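Local coordinates for UDP-N-acetylenolpyruvoylglucosamine reductase (Listeria monocytogenes, PDB 3TX1), which probably catalyses the NADPH-dependent reduction of UDP-N-acetylenolpyruvoylglucosamine to UDP-N-acetylmuramate, an FAD-requiring step in peptidoglycan biosynthesis, at residues A[60-64]-A[104-108]; A[150-154]-A[205-210]; A[173-177]-A[201-205]. All coordinates share one frame; numbering follows the deposited sequence.

Interaction 1. Residues A[60-64]-A[104-108]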
loop_
_atom_site.group_PDB
_atom_site.type_symbol
_atom_site.label_atom_id
_atom_site.label_comp_id
_atom_site.label_asym_id
_atom_site.label_seq_id
_atom_site.Cartn_x
_atom_site.Cartn_y
_atom_site.Cartn_z
ATOM N N MET A 60 12.182 4.182 -11.876
ATOM C CA MET A 60 10.876 4.828 -12.147
ATOM C C MET A 60 10.527 4.925 -13.637
ATOM O O MET A 60 11.048 5.803 -14.332
ATOM C CB MET A 60 10.796 6.207 -11.503
ATOM C CG MET A 60 10.664 6.147 -9.997
ATOM S SD MET A 60 11.156 7.686 -9.216
ATOM C CE MET A 60 12.817 7.922 -9.882
ATOM N N PRO A 61 9.672 4.012 -14.137
ATOM C CA PRO A 61 9.315 4.003 -15.557
ATOM C C PRO A 61 8.207 4.968 -15.926
ATOM O O PRO A 61 7.214 5.061 -15.225
ATOM C CB PRO A 61 8.847 2.571 -15.817
ATOM C CG PRO A 61 8.591 1.969 -14.492
ATOM C CD PRO A 61 9.380 2.730 -13.472
ATOM N N LYS A 62 8.385 5.640 -17.060
ATOM C CA LYS A 62 7.488 6.653 -17.591
ATOM C C LYS A 62 6.490 5.950 -18.470
ATOM O O LYS A 62 5.390 6.460 -18.732
ATOM C CB LYS A 62 8.287 7.613 -18.484
ATOM C CG LYS A 62 9.714 7.899 -17.985
ATOM C CD LYS A 62 10.393 9.051 -18.714
ATOM C CE LYS A 62 10.740 8.724 -20.158
ATOM N NZ LYS A 62 11.899 7.798 -20.245
ATOM N N THR A 63 6.863 4.749 -18.890
ATOM C CA THR A 63 6.088 3.972 -19.841
ATOM C C THR A 63 5.857 2.570 -19.363
ATOM O O THR A 63 6.677 2.006 -18.630
ATOM C CB THR A 63 6.943 3.808 -21.102
ATOM O OG1 THR A 63 7.239 5.099 -21.617
ATOM C CG2 THR A 63 6.275 3.005 -22.165
ATOM N N ILE A 64 4.745 2.007 -19.829
ATOM C CA ILE A 64 4.439 0.602 -19.688
ATOM C C ILE A 64 5.547 -0.267 -20.287
ATOM O O ILE A 64 6.009 -1.193 -19.650
ATOM C CB ILE A 64 3.141 0.280 -20.431
ATOM C CG1 ILE A 64 1.971 0.955 -19.694
ATOM C CG2 ILE A 64 2.934 -1.232 -20.511
ATOM C CD1 ILE A 64 0.628 0.596 -20.270
ATOM N N LEU A 104 6.186 2.929 -9.666
ATOM C CA LEU A 104 5.461 3.341 -10.838
ATOM C C LEU A 104 4.775 4.657 -10.640
ATOM O O LEU A 104 3.703 4.898 -11.124
ATOM C CB LEU A 104 4.450 2.292 -11.214
ATOM C CG LEU A 104 4.934 0.873 -11.097
ATOM C CD1 LEU A 104 3.776 -0.060 -10.944
ATOM C CD2 LEU A 104 5.764 0.480 -12.272
ATOM N N ASP A 105 5.438 5.517 -9.919
ATOM C CA ASP A 105 4.945 6.838 -9.602
ATOM C C ASP A 105 4.513 7.564 -10.867
ATOM O O ASP A 105 3.473 8.214 -10.873
ATOM C CB ASP A 105 6.059 7.626 -8.932
ATOM C CG ASP A 105 5.547 8.521 -7.834
ATOM O OD1 ASP A 105 4.329 8.803 -7.808
ATOM O OD2 ASP A 105 6.353 8.933 -6.971
ATOM N N LEU A 106 5.292 7.429 -11.950
ATOM C CA LEU A 106 4.988 8.127 -13.218
ATOM C C LEU A 106 3.782 7.604 -14.006
ATOM O O LEU A 106 3.358 8.221 -14.966
ATOM C CB LEU A 106 6.218 8.176 -14.103
ATOM C CG LEU A 106 7.345 8.818 -13.306
ATOM C CD1 LEU A 106 8.693 8.686 -13.996
ATOM C CD2 LEU A 106 6.996 10.268 -13.055
ATOM N N LEU A 107 3.232 6.469 -13.600
ATOM C CA LEU A 107 2.084 5.938 -14.271
ATOM C C LEU A 107 0.915 6.380 -13.434
ATOM O O LEU A 107 0.436 5.626 -12.595
ATOM C CB LEU A 107 2.194 4.423 -14.378
ATOM C CG LEU A 107 3.454 3.898 -15.097
ATOM C CD1 LEU A 107 3.360 2.404 -15.311
ATOM C CD2 LEU A 107 3.695 4.596 -16.427
ATOM N N GLN A 108 0.476 7.618 -13.701
ATOM C CA GLN A 108 -0.516 8.383 -12.917
ATOM C C GLN A 108 -1.950 8.575 -13.421
ATOM O O GLN A 108 -2.823 8.970 -12.659
ATOM C CB GLN A 108 0.048 9.787 -12.677
ATOM C CG GLN A 108 0.864 9.912 -11.403
ATOM C CD GLN A 108 1.351 11.332 -11.168
ATOM O OE1 GLN A 108 2.329 11.776 -11.788
ATOM N NE2 GLN A 108 0.681 12.052 -10.260
#
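Leu104 meets Pro61, its CD2 methyl lying 3.9 Å from Pro61 CG, with the two side chains crossing obliquely. Leu104 sets off from its backbone away from 60-64, but with CG set beside the backbone N (chi1 -41°) one methyl is carried back to the proline ring. The same leucine also touches the FAD, so a branched apolar side chain serves two surfaces here.

From Leu104 to Leu107 the backbone folds into a type I beta turn, closed by a bond from Leu107 N to Leu104 O of 3.0 Å. This turn presents Leu106 directly to the other loop. Leu106 CB is 3.5 Å from Pro61 O, while its CD1 reaches to 4.1 Å from Met60 CB. Lys62 lies alongside Leu106, both side chains pointing the same way, and lends its aliphatic part: Lys62 CG is 4.2 Å from Leu106 CD1. The chain then bends away from the leucine, and NZ forms a salt bridge with Glu66 of helix 64-76.

Leu107 is buried. Its CD2 lies 3.4 Å from Lys62 O, and its other methyl, CD1, packs against Leu206 of strand 204-214.

The contact joins the loop leading from strand 54-60 into helix 64-76 to the turn that follows strand 100-103. With neither a hydrogen bond nor a salt bridge linking the two loops, methyl and methylene groups pack against proline, lysine carbons and backbone carbonyls. Van der Waals fit and apolar burial probably account for most of the association, with Leu106 and Lys62 at its exposed margin and the lysine charge paired outside it.

Interaction 2. Residues A[150-154]-A[205-210]. With FAD (flavin-adenine dinucleotide), chain B.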
loop_
_atom_site.group_PDB
_atom_site.type_symbol
_atom_site.label_atom_id
_atom_site.label_comp_id
_atom_site.label_asym_id
_atom_site.label_seq_id
_atom_site.Cartn_x
_atom_site.Cartn_y
_atom_site.Cartn_z
ATOM N N ILE A 150 -2.962 2.826 -6.465
ATOM C CA ILE A 150 -3.915 1.870 -7.052
ATOM C C ILE A 150 -3.289 0.481 -7.124
ATOM O O ILE A 150 -3.952 -0.521 -6.865
ATOM C CB ILE A 150 -4.383 2.300 -8.459
ATOM C CG1 ILE A 150 -5.340 3.483 -8.351
ATOM C CG2 ILE A 150 -5.096 1.156 -9.164
ATOM C CD1 ILE A 150 -6.645 3.197 -7.606
ATOM N N GLY A 151 -2.003 0.424 -7.453
ATOM C CA GLY A 151 -1.337 -0.849 -7.498
ATOM C C GLY A 151 -1.381 -1.526 -6.157
ATOM O O GLY A 151 -1.546 -2.732 -6.091
ATOM N N GLY A 152 -1.218 -0.755 -5.083
ATOM C CA GLY A 152 -1.192 -1.326 -3.724
ATOM C C GLY A 152 -2.591 -1.766 -3.374
ATOM O O GLY A 152 -2.812 -2.862 -2.820
ATOM N N ALA A 153 -3.551 -0.920 -3.747
ATOM C CA ALA A 153 -4.957 -1.235 -3.552
ATOM C C ALA A 153 -5.341 -2.585 -4.168
ATOM O O ALA A 153 -5.958 -3.413 -3.487
ATOM C CB ALA A 153 -5.842 -0.141 -4.124
ATOM N N LEU A 154 -4.993 -2.840 -5.426
ATOM C CA LEU A 154 -5.418 -4.130 -5.974
ATOM C C LEU A 154 -4.654 -5.268 -5.300
ATOM O O LEU A 154 -5.185 -6.375 -5.075
ATOM C CB LEU A 154 -5.268 -4.233 -7.483
ATOM C CG LEU A 154 -5.832 -3.128 -8.354
ATOM C CD1 LEU A 154 -6.255 -3.752 -9.663
ATOM C CD2 LEU A 154 -6.997 -2.381 -7.748
ATOM N N VAL A 205 0.610 -4.713 -11.146
ATOM C CA VAL A 205 -0.523 -4.000 -11.675
ATOM C C VAL A 205 -0.052 -2.763 -12.404
ATOM O O VAL A 205 0.751 -2.014 -11.847
ATOM C CB VAL A 205 -1.423 -3.554 -10.509
ATOM C CG1 VAL A 205 -2.624 -2.729 -10.991
ATOM C CG2 VAL A 205 -1.831 -4.781 -9.700
ATOM N N LEU A 206 -0.536 -2.561 -13.632
ATOM C CA LEU A 206 -0.276 -1.330 -14.390
ATOM C C LEU A 206 -1.464 -0.339 -14.417
ATOM O O LEU A 206 -1.269 0.867 -14.346
ATOM C CB LEU A 206 0.200 -1.630 -15.788
ATOM C CG LEU A 206 1.530 -2.361 -15.833
ATOM C CD1 LEU A 206 1.817 -2.795 -17.255
ATOM C CD2 LEU A 206 2.653 -1.492 -15.305
ATOM N N ASP A 207 -2.684 -0.835 -14.567
ATOM C CA ASP A 207 -3.861 0.033 -14.449
ATOM C C ASP A 207 -5.073 -0.786 -14.048
ATOM O O ASP A 207 -5.063 -2.011 -14.178
ATOM C CB ASP A 207 -4.106 0.924 -15.678
ATOM C CG ASP A 207 -4.378 0.128 -16.937
ATOM O OD1 ASP A 207 -3.710 0.364 -17.987
ATOM O OD2 ASP A 207 -5.243 -0.763 -16.866
ATOM N N ALA A 208 -6.083 -0.113 -13.514
ATOM C CA ALA A 208 -7.276 -0.797 -13.023
ATOM C C ALA A 208 -8.595 -0.190 -13.544
ATOM O O ALA A 208 -8.681 1.033 -13.781
ATOM C CB ALA A 208 -7.261 -0.832 -11.500
ATOM N N THR A 209 -9.598 -1.052 -13.738
ATOM C CA THR A 209 -10.928 -0.628 -14.210
ATOM C C THR A 209 -11.990 -0.972 -13.185
ATOM O O THR A 209 -12.211 -2.152 -12.870
ATOM C CB THR A 209 -11.381 -1.343 -15.501
ATOM O OG1 THR A 209 -10.487 -1.067 -16.580
ATOM C CG2 THR A 209 -12.733 -0.839 -15.900
ATOM N N PHE A 210 -12.662 0.055 -12.676
ATOM C CA PHE A 210 -13.739 -0.152 -11.706
ATOM C C PHE A 210 -15.134 0.055 -12.332
ATOM O O PHE A 210 -15.375 1.073 -13.001
ATOM C CB PHE A 210 -13.560 0.804 -10.553
ATOM C CG PHE A 210 -12.162 0.867 -10.014
ATOM C CD1 PHE A 210 -11.323 1.919 -10.368
ATOM C CD2 PHE A 210 -11.707 -0.080 -9.097
ATOM C CE1 PHE A 210 -10.044 2.015 -9.847
ATOM C CE2 PHE A 210 -10.431 0.003 -8.568
ATOM C CZ PHE A 210 -9.603 1.053 -8.947
HETATM P PA FAD B . 2.679 -0.311 -0.493
HETATM O O1A FAD B . 3.689 0.470 -1.264
HETATM O O2A FAD B . 2.595 -0.145 0.997
HETATM O O5B FAD B . 2.946 -1.871 -0.710
HETATM C C5B FAD B . 1.779 -2.651 -0.468
HETATM C C4B FAD B . 1.864 -4.020 -1.108
HETATM O O4B FAD B . 1.364 -3.980 -2.436
HETATM C C3B FAD B . 3.246 -4.626 -1.209
HETATM O O3B FAD B . 3.057 -6.063 -1.236
HETATM C C2B FAD B . 3.671 -4.143 -2.596
HETATM O O2B FAD B . 4.734 -4.849 -3.264
HETATM C C1B FAD B . 2.390 -4.349 -3.350
HETATM N N9A FAD B . 2.297 -3.400 -4.445
HETATM C C8A FAD B . 2.374 -2.062 -4.387
HETATM N N7A FAD B . 2.140 -1.554 -5.630
HETATM C C5A FAD B . 1.895 -2.562 -6.495
HETATM C C6A FAD B . 1.618 -2.751 -7.943
HETATM N N6A FAD B . 1.529 -1.719 -8.828
HETATM N N1A FAD B . 1.445 -4.018 -8.378
HETATM C C2A FAD B . 1.512 -5.069 -7.572
HETATM N N3A FAD B . 1.792 -4.991 -6.270
HETATM C C4A FAD B . 1.994 -3.788 -5.687
HETATM N N1 FAD B . -5.856 -0.238 3.988
HETATM C C2 FAD B . -7.165 -0.576 3.889
HETATM O O2 FAD B . -7.489 -1.570 3.219
HETATM N N3 FAD B . -8.166 0.122 4.444
HETATM C C4 FAD B . -7.975 1.204 5.185
HETATM O O4 FAD B . -8.933 1.808 5.721
HETATM C C4X FAD B . -6.578 1.633 5.341
HETATM N N5 FAD B . -6.296 2.714 6.062
HETATM C C5X FAD B . -5.038 3.146 6.237
HETATM C C6 FAD B . -4.832 4.293 6.987
HETATM C C7 FAD B . -3.566 4.786 7.167
HETATM C C7M FAD B . -3.355 6.024 7.999
HETATM C C8 FAD B . -2.451 4.056 6.524
HETATM C C8M FAD B . -1.047 4.518 6.680
HETATM C C9 FAD B . -2.657 2.925 5.781
HETATM C C9A FAD B . -3.928 2.431 5.614
HETATM N N10 FAD B . -4.177 1.275 4.834
HETATM C C10 FAD B . -5.510 0.850 4.688
HETATM C "C1'" FAD B . -3.059 0.529 4.228
HETATM C "C2'" FAD B . -2.747 1.019 2.832
HETATM O "O2'" FAD B . -3.316 2.309 2.624
HETATM C "C3'" FAD B . -3.330 0.095 1.780
HETATM O "O3'" FAD B . -2.843 -1.209 2.074
HETATM C "C4'" FAD B . -2.871 0.535 0.393
HETATM O "O4'" FAD B . -3.758 0.057 -0.628
HETATM C "C5'" FAD B . -1.429 0.157 0.104
HETATM O "O5'" FAD B . -0.970 1.033 -0.899
HETATM P P FAD B . 0.553 1.273 -1.244
HETATM O O1P FAD B . 0.547 1.787 -2.638
HETATM O O2P FAD B . 1.052 2.125 -0.127
HETATM O O3P FAD B . 1.231 -0.134 -1.130
#
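The adenine end of the FAD site in the PCMH-type domain is built here: residues 150-154 of helix 150-156 pack across residues 205-210 of strand 204-214, the axes of these segments 8.2 Å apart at 91°. Val205 reads the Watson-Crick edge of the adenine through its backbone: Val205 N donates to FAD N1A (3.0 Å), and FAD N6A donates to Val205 O in a nearly straight bond, 171° at the hydrogen. Gly151, having no side chain, brings its CA to 3.3 Å from FAD N6A, so the helix backbone lies directly against the purine.

Behind the cofactor, Leu154 crosses Val205 at about a right angle and sets CD1 3.6 Å from Ala208 CB. Ala208 is small enough for a second helix residue, Ile150, whose CG2 is 3.8 Å from the same CB. In Ile150, CG2 lies anti to the backbone N and CG1 beside it (chi1 -73°), sending the other branch to Phe210, where CD1 meets CZ at the ring edge, near its plane.

Adenine recognition is consistent with the main chain's hydrogen-bonding pattern, largely independent of the side chain, while the buried apolar layer joins helix to strand; Val205 belongs to both.

Interaction 3. Residues A[173-177]-A[201-205]. With FAD (flavin-adenine dinucleotide), chain B.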
loop_
_atom_site.group_PDB
_atom_site.type_symbol
_atom_site.label_atom_id
_atom_site.label_comp_id
_atom_site.label_asym_id
_atom_site.label_seq_id
_atom_site.Cartn_x
_atom_site.Cartn_y
_atom_site.Cartn_z
ATOM N N THR A 173 -4.903 -4.283 -15.883
ATOM C CA THR A 173 -3.786 -4.565 -16.770
ATOM C C THR A 173 -2.599 -4.903 -15.884
ATOM O O THR A 173 -2.255 -4.156 -14.978
ATOM C CB THR A 173 -3.389 -3.377 -17.636
ATOM O OG1 THR A 173 -4.537 -2.897 -18.322
ATOM C CG2 THR A 173 -2.330 -3.807 -18.656
ATOM N N VAL A 174 -1.931 -5.985 -16.202
ATOM C CA VAL A 174 -0.898 -6.465 -15.358
ATOM C C VAL A 174 0.350 -6.997 -16.100
ATOM O O VAL A 174 0.315 -7.242 -17.310
ATOM C CB VAL A 174 -1.571 -7.547 -14.505
ATOM C CG1 VAL A 174 -0.811 -8.860 -14.496
ATOM C CG2 VAL A 174 -1.899 -7.021 -13.132
ATOM N N LEU A 175 1.455 -7.136 -15.369
ATOM C CA LEU A 175 2.668 -7.749 -15.888
ATOM C C LEU A 175 2.977 -8.998 -15.113
ATOM O O LEU A 175 3.047 -9.001 -13.888
ATOM C CB LEU A 175 3.884 -6.816 -15.836
ATOM C CG LEU A 175 3.965 -5.579 -16.771
ATOM C CD1 LEU A 175 5.379 -5.014 -16.770
ATOM C CD2 LEU A 175 3.545 -5.843 -18.207
ATOM N N THR A 176 3.154 -10.079 -15.840
ATOM C CA THR A 176 3.544 -11.330 -15.227
ATOM C C THR A 176 5.030 -11.216 -14.887
ATOM O O THR A 176 5.734 -10.311 -15.366
ATOM C CB THR A 176 3.292 -12.507 -16.171
ATOM O OG1 THR A 176 4.211 -12.450 -17.264
ATOM C CG2 THR A 176 1.869 -12.455 -16.719
ATOM N N GLN A 177 5.516 -12.136 -14.066
ATOM C CA GLN A 177 6.914 -12.093 -13.648
ATOM C C GLN A 177 7.898 -12.156 -14.805
ATOM O O GLN A 177 9.053 -11.735 -14.663
ATOM C CB GLN A 177 7.215 -13.178 -12.623
ATOM C CG GLN A 177 6.752 -12.862 -11.204
ATOM C CD GLN A 177 7.355 -13.824 -10.177
ATOM O OE1 GLN A 177 7.838 -14.911 -10.524
ATOM N NE2 GLN A 177 7.339 -13.423 -8.911
ATOM N N LYS A 201 0.198 -15.326 -7.722
ATOM C CA LYS A 201 0.366 -15.035 -9.141
ATOM C C LYS A 201 1.281 -13.841 -9.330
ATOM O O LYS A 201 1.688 -13.542 -10.442
ATOM C CB LYS A 201 -0.972 -14.702 -9.817
ATOM C CG LYS A 201 -2.030 -15.764 -9.534
ATOM C CD LYS A 201 -3.131 -15.871 -10.573
ATOM C CE LYS A 201 -3.944 -17.128 -10.275
ATOM N NZ LYS A 201 -4.763 -17.634 -11.412
ATOM N N ASN A 202 1.626 -13.183 -8.232
ATOM C CA ASN A 202 2.584 -12.068 -8.239
ATOM C C ASN A 202 2.587 -11.089 -9.418
ATOM O O ASN A 202 3.645 -10.765 -9.972
ATOM C CB ASN A 202 3.960 -12.714 -8.103
ATOM C CG ASN A 202 3.988 -13.775 -7.030
ATOM O OD1 ASN A 202 2.991 -14.006 -6.342
ATOM N ND2 ASN A 202 5.126 -14.436 -6.885
ATOM N N TYR A 203 1.399 -10.605 -9.773
ATOM C CA TYR A 203 1.240 -9.677 -10.883
ATOM C C TYR A 203 1.636 -8.256 -10.539
ATOM O O TYR A 203 1.422 -7.828 -9.415
ATOM C CB TYR A 203 -0.200 -9.678 -11.358
ATOM C CG TYR A 203 -0.663 -10.998 -11.958
ATOM C CD1 TYR A 203 0.155 -11.739 -12.823
ATOM C CD2 TYR A 203 -1.947 -11.464 -11.727
ATOM C CE1 TYR A 203 -0.294 -12.918 -13.398
ATOM C CE2 TYR A 203 -2.396 -12.642 -12.298
ATOM C CZ TYR A 203 -1.576 -13.365 -13.130
ATOM O OH TYR A 203 -2.073 -14.533 -13.682
ATOM N N ILE A 204 2.261 -7.550 -11.482
ATOM C CA ILE A 204 2.571 -6.116 -11.304
ATOM C C ILE A 204 1.416 -5.356 -11.954
ATOM O O ILE A 204 1.230 -5.380 -13.159
ATOM C CB ILE A 204 3.913 -5.656 -11.942
ATOM C CG1 ILE A 204 5.132 -6.240 -11.226
ATOM C CG2 ILE A 204 4.046 -4.135 -11.899
ATOM C CD1 ILE A 204 5.581 -7.602 -11.713
ATOM N N VAL A 205 0.610 -4.713 -11.146
ATOM C CA VAL A 205 -0.523 -4.000 -11.675
ATOM C C VAL A 205 -0.052 -2.763 -12.404
ATOM O O VAL A 205 0.751 -2.014 -11.847
ATOM C CB VAL A 205 -1.423 -3.554 -10.509
ATOM C CG1 VAL A 205 -2.624 -2.729 -10.991
ATOM C CG2 VAL A 205 -1.831 -4.781 -9.700
HETATM P PA FAD B . 2.679 -0.311 -0.493
HETATM O O1A FAD B . 3.689 0.470 -1.264
HETATM O O2A FAD B . 2.595 -0.145 0.997
HETATM O O5B FAD B . 2.946 -1.871 -0.710
HETATM C C5B FAD B . 1.779 -2.651 -0.468
HETATM C C4B FAD B . 1.864 -4.020 -1.108
HETATM O O4B FAD B . 1.364 -3.980 -2.436
HETATM C C3B FAD B . 3.246 -4.626 -1.209
HETATM O O3B FAD B . 3.057 -6.063 -1.236
HETATM C C2B FAD B . 3.671 -4.143 -2.596
HETATM O O2B FAD B . 4.734 -4.849 -3.264
HETATM C C1B FAD B . 2.390 -4.349 -3.350
HETATM N N9A FAD B . 2.297 -3.400 -4.445
HETATM C C8A FAD B . 2.374 -2.062 -4.387
HETATM N N7A FAD B . 2.140 -1.554 -5.630
HETATM C C5A FAD B . 1.895 -2.562 -6.495
HETATM C C6A FAD B . 1.618 -2.751 -7.943
HETATM N N6A FAD B . 1.529 -1.719 -8.828
HETATM N N1A FAD B . 1.445 -4.018 -8.378
HETATM C C2A FAD B . 1.512 -5.069 -7.572
HETATM N N3A FAD B . 1.792 -4.991 -6.270
HETATM C C4A FAD B . 1.994 -3.788 -5.687
HETATM N N1 FAD B . -5.856 -0.238 3.988
HETATM C C2 FAD B . -7.165 -0.576 3.889
HETATM O O2 FAD B . -7.489 -1.570 3.219
HETATM N N3 FAD B . -8.166 0.122 4.444
HETATM C C4 FAD B . -7.975 1.204 5.185
HETATM O O4 FAD B . -8.933 1.808 5.721
HETATM C C4X FAD B . -6.578 1.633 5.341
HETATM N N5 FAD B . -6.296 2.714 6.062
HETATM C C5X FAD B . -5.038 3.146 6.237
HETATM C C6 FAD B . -4.832 4.293 6.987
HETATM C C7 FAD B . -3.566 4.786 7.167
HETATM C C7M FAD B . -3.355 6.024 7.999
HETATM C C8 FAD B . -2.451 4.056 6.524
HETATM C C8M FAD B . -1.047 4.518 6.680
HETATM C C9 FAD B . -2.657 2.925 5.781
HETATM C C9A FAD B . -3.928 2.431 5.614
HETATM N N10 FAD B . -4.177 1.275 4.834
HETATM C C10 FAD B . -5.510 0.850 4.688
HETATM C "C1'" FAD B . -3.059 0.529 4.228
HETATM C "C2'" FAD B . -2.747 1.019 2.832
HETATM O "O2'" FAD B . -3.316 2.309 2.624
HETATM C "C3'" FAD B . -3.330 0.095 1.780
HETATM O "O3'" FAD B . -2.843 -1.209 2.074
HETATM C "C4'" FAD B . -2.871 0.535 0.393
HETATM O "O4'" FAD B . -3.758 0.057 -0.628
HETATM C "C5'" FAD B . -1.429 0.157 0.104
HETATM O "O5'" FAD B . -0.970 1.033 -0.899
HETATM P P FAD B . 0.553 1.273 -1.244
HETATM O O1P FAD B . 0.547 1.787 -2.638
HETATM O O2P FAD B . 1.052 2.125 -0.127
HETATM O O3P FAD B . 1.231 -0.134 -1.130
#
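Leu175 and Ile204 form a hydrogen-bonded pair where antiparallel strands 169-175 and 204-214 run side by side. Leu175 N donates to Ile204 O at 2.8 Å, and Ile204 N returns a bond to Leu175 O. Beyond Val205 the pairing is distorted by a classic beta bulge, in which Leu206 and Asp207 both face Thr173.

The side chains sort onto two faces. Leu175 and Ile204 share one, their CB atoms 4.1 Å apart; Leu175 continues onto Ala67, Gln68 and Val71 of helix 64-76, so this leucine fills space between sheet and helix. Val174 and Val205 share the other face, as a non-hydrogen-bonded pair whose CG2 atoms approach to 4.1 Å.

Val174 also crosses Tyr203 at about a right angle, its CG1 lying obliquely by the ring and its CG2 by Tyr203 CB. Tyr203 has CG beside its backbone N, anti to the carbonyl carbon (chi1 -65°), which directs the ring across the run of 173-177, with Leu175 O at its edge, near the ring plane. Over one face of the ring, toward its rim, sits Lys201 CB, 3.5 Å above the plane. Strand pairing has given way to loop at Thr176, whose two branches part company: with chi1 at 70°, OG1 hydrogen-bonds to Thr178 OG1, while the methyl CG2 stands 4.0 Å from Tyr203 CE1.

In the fold
The three contacts lie in the FAD-binding PCMH-type region. Interaction 1 closes first along the chain; interaction 3 then falls within the span from 150 to 210 that interaction 2 brings together. Interactions 2 and 3 share Val205 and strand 204-214, and their centres are about 10 Å apart. They meet again where Leu206 N and Thr173 O are 2.7 Å apart, probably hydrogen-bonded. Interaction 1, with its centre about 13 Å from interaction 2 and about 15 Å from interaction 3, touches the strand through Leu104 and Leu107. Strand 204-214 is flanked by helix 150-156, by strand 169-175 and by the loops of interaction 1, a setting consistent with a well-defined position for Val205's adenine-binding backbone.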